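Local atomic coordinates of A151R (African swine fever virus Georgia 2007/1, PDB entry 7CMA), a protein that is a non-structural viral protein of uncertain biochemical role that binds a zinc ion through one histidine and three cysteines. Residues Thr99-Glu104 against Pro129-Asp134. Numbering follows the deposited sequence.
Sequences TQIYFE and PHIFND
The ring of F132 meets strand 99-104 with its far end. Its CZ lies 3.7 Å from CG2 of T99 and 3.9 Å from CG2 of I101, and both methyls approach at a slant. In the ring plane, at the edge, sits the carbonyl oxygen of P129, which also accepts the F132 backbone N-H in the short 3-10 turn that includes F132. Elsewhere the ring of F132 stacks on W138 and meets W93 with the planes inclined at about 45°, making it a shared element of an aromatic cluster.

The T99 and F132 side chains run at a slant to each other, with CB of T99 3.8 Å from CE2 of F132. With CG2 anti to the backbone N, the methyl is the branch that reaches CZ. I101 divides its side chain between two partners. The I101 and F132 side chains slide past each other in opposite directions, with CG2 of I101 next to the ring end, whereas CD1 of I101 meets CD1 of I131 tip to tip at 3.9 Å. I131 is extended (chi1 -173°, chi2 180°), which carries its terminal methyl out to that meeting.

The strand is the middle one of a three-stranded antiparallel sheet, and the turn follows its edge strand 125-127, folding back over one side. The side chain of I101 lies about 10 Å from the zinc ion. No hydrogen bond links the two segments; methyl and aromatic carbon contacts join them, so the association is apolar and presumably rests on dispersion and the exclusion of water.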
loop_
_atom_site.group_PDB
_atom_site.type_symbol
_atom_site.label_atom_id
_atom_site.label_comp_id
_atom_site.label_asym_id
_atom_site.label_seq_id
_atom_site.Cartn_x
_atom_site.Cartn_y
_atom_site.Cartn_z
ATOM N N THR A 99 28.469 -12.101 2.667
ATOM C CA THR A 99 28.211 -10.849 3.425
ATOM C C THR A 99 29.017 -10.880 4.726
ATOM O O THR A 99 29.028 -11.931 5.391
ATOM C CB THR A 99 26.713 -10.657 3.694
ATOM O OG1 THR A 99 26.027 -10.711 2.447
ATOM C CG2 THR A 99 26.386 -9.346 4.374
ATOM N N GLN A 100 29.692 -9.779 5.043
ATOM C CA GLN A 100 30.409 -9.597 6.325
ATOM C C GLN A 100 29.386 -9.270 7.417
ATOM O O GLN A 100 28.551 -8.376 7.190
ATOM C CB GLN A 100 31.468 -8.501 6.177
ATOM C CG GLN A 100 32.478 -8.782 5.071
ATOM C CD GLN A 100 33.510 -9.807 5.478
ATOM O OE1 GLN A 100 33.739 -10.054 6.661
ATOM N NE2 GLN A 100 34.179 -10.379 4.491
ATOM N N ILE A 101 29.317 -10.108 8.452
ATOM C CA ILE A 101 28.325 -9.978 9.559
ATOM C C ILE A 101 29.064 -10.063 10.896
ATOM O O ILE A 101 30.168 -10.633 10.929
ATOM C CB ILE A 101 27.222 -11.049 9.444
ATOM C CG1 ILE A 101 27.746 -12.452 9.762
ATOM C CG2 ILE A 101 26.564 -10.992 8.076
ATOM C CD1 ILE A 101 26.689 -13.385 10.320
ATOM N N TYR A 102 28.516 -9.416 11.923
ATOM C CA TYR A 102 29.076 -9.414 13.295
ATOM C C TYR A 102 27.926 -9.485 14.297
ATOM O O TYR A 102 26.941 -8.730 14.136
ATOM C CB TYR A 102 29.937 -8.168 13.522
ATOM C CG TYR A 102 30.604 -8.108 14.873
ATOM C CD1 TYR A 102 31.606 -9.001 15.214
ATOM C CD2 TYR A 102 30.179 -7.212 15.837
ATOM C CE1 TYR A 102 32.209 -8.968 16.462
ATOM C CE2 TYR A 102 30.767 -7.168 17.091
ATOM C CZ TYR A 102 31.793 -8.041 17.402
ATOM O OH TYR A 102 32.378 -7.995 18.637
ATOM N N PHE A 103 28.055 -10.363 15.298
ATOM C CA PHE A 103 27.062 -10.523 16.389
ATOM C C PHE A 103 27.402 -9.568 17.534
ATOM O O PHE A 103 28.571 -9.554 17.964
ATOM C CB PHE A 103 27.031 -11.968 16.893
ATOM C CG PHE A 103 26.107 -12.184 18.062
ATOM C CD1 PHE A 103 24.733 -12.100 17.897
ATOM C CD2 PHE A 103 26.610 -12.285 19.352
ATOM C CE1 PHE A 103 23.880 -12.222 18.982
ATOM C CE2 PHE A 103 25.754 -12.420 20.435
ATOM C CZ PHE A 103 24.392 -12.386 20.249
ATOM N N GLU A 104 26.387 -8.890 18.075
ATOM C CA GLU A 104 26.513 -7.977 19.242
ATOM C C GLU A 104 25.115 -7.602 19.751
ATOM O O GLU A 104 24.236 -7.325 18.916
ATOM C CB GLU A 104 27.306 -6.724 18.861
ATOM C CG GLU A 104 28.197 -6.213 19.980
ATOM C CD GLU A 104 28.805 -4.842 19.736
ATOM O OE1 GLU A 104 29.958 -4.785 19.266
ATOM O OE2 GLU A 104 28.134 -3.837 20.043
ATOM N N PRO A 129 24.453 -16.610 2.105
ATOM C CA PRO A 129 23.173 -15.904 2.148
ATOM C C PRO A 129 22.157 -16.466 3.163
ATOM O O PRO A 129 21.277 -15.743 3.544
ATOM C CB PRO A 129 22.653 -16.066 0.715
ATOM C CG PRO A 129 23.258 -17.376 0.253
ATOM C CD PRO A 129 24.639 -17.389 0.872
ATOM N N HIS A 130 22.304 -17.730 3.573
ATOM C CA HIS A 130 21.186 -18.529 4.153
ATOM C C HIS A 130 20.674 -17.881 5.450
ATOM O O HIS A 130 19.448 -17.921 5.678
ATOM C CB HIS A 130 21.614 -19.984 4.364
ATOM C CG HIS A 130 22.194 -20.610 3.144
ATOM N ND1 HIS A 130 21.423 -21.307 2.232
ATOM C CD2 HIS A 130 23.443 -20.569 2.632
ATOM C CE1 HIS A 130 22.187 -21.707 1.235
ATOM N NE2 HIS A 130 23.422 -21.244 1.445
ATOM N N ILE A 131 21.556 -17.225 6.211
ATOM C CA ILE A 131 21.222 -16.674 7.559
ATOM C C ILE A 131 20.243 -15.497 7.411
ATOM O O ILE A 131 19.605 -15.138 8.408
ATOM C CB ILE A 131 22.502 -16.270 8.321
ATOM C CG1 ILE A 131 22.191 -15.878 9.768
ATOM C CG2 ILE A 131 23.255 -15.174 7.579
ATOM C CD1 ILE A 131 23.407 -15.480 10.582
ATOM N N PHE A 132 20.115 -14.936 6.206
ATOM C CA PHE A 132 19.247 -13.755 5.955
ATOM C C PHE A 132 17.796 -14.199 5.732
ATOM O O PHE A 132 16.904 -13.338 5.743
ATOM C CB PHE A 132 19.781 -12.943 4.774
ATOM C CG PHE A 132 21.035 -12.171 5.080
ATOM C CD1 PHE A 132 20.974 -10.979 5.785
ATOM C CD2 PHE A 132 22.281 -12.721 4.820
ATOM C CE1 PHE A 132 22.134 -10.287 6.095
ATOM C CE2 PHE A 132 23.440 -12.043 5.157
ATOM C CZ PHE A 132 23.363 -10.828 5.798
ATOM N N ASN A 133 17.560 -15.513 5.670
ATOM C CA ASN A 133 16.211 -16.109 5.478
ATOM C C ASN A 133 15.285 -15.657 6.617
ATOM O O ASN A 133 14.121 -15.380 6.336
ATOM C CB ASN A 133 16.291 -17.633 5.381
ATOM C CG ASN A 133 14.971 -18.275 5.027
ATOM O OD1 ASN A 133 14.514 -19.180 5.723
ATOM N ND2 ASN A 133 14.373 -17.840 3.930
ATOM N N ASP A 134 15.775 -15.645 7.861
ATOM C CA ASP A 134 14.999 -15.192 9.047
ATOM C C ASP A 134 15.382 -13.741 9.380
ATOM O O ASP A 134 16.475 -13.531 9.930
ATOM C CB ASP A 134 15.225 -16.123 10.245
ATOM C CG ASP A 134 14.460 -15.720 11.498
ATOM O OD1 ASP A 134 13.580 -14.863 11.394
ATOM O OD2 ASP A 134 14.706 -16.329 12.551
#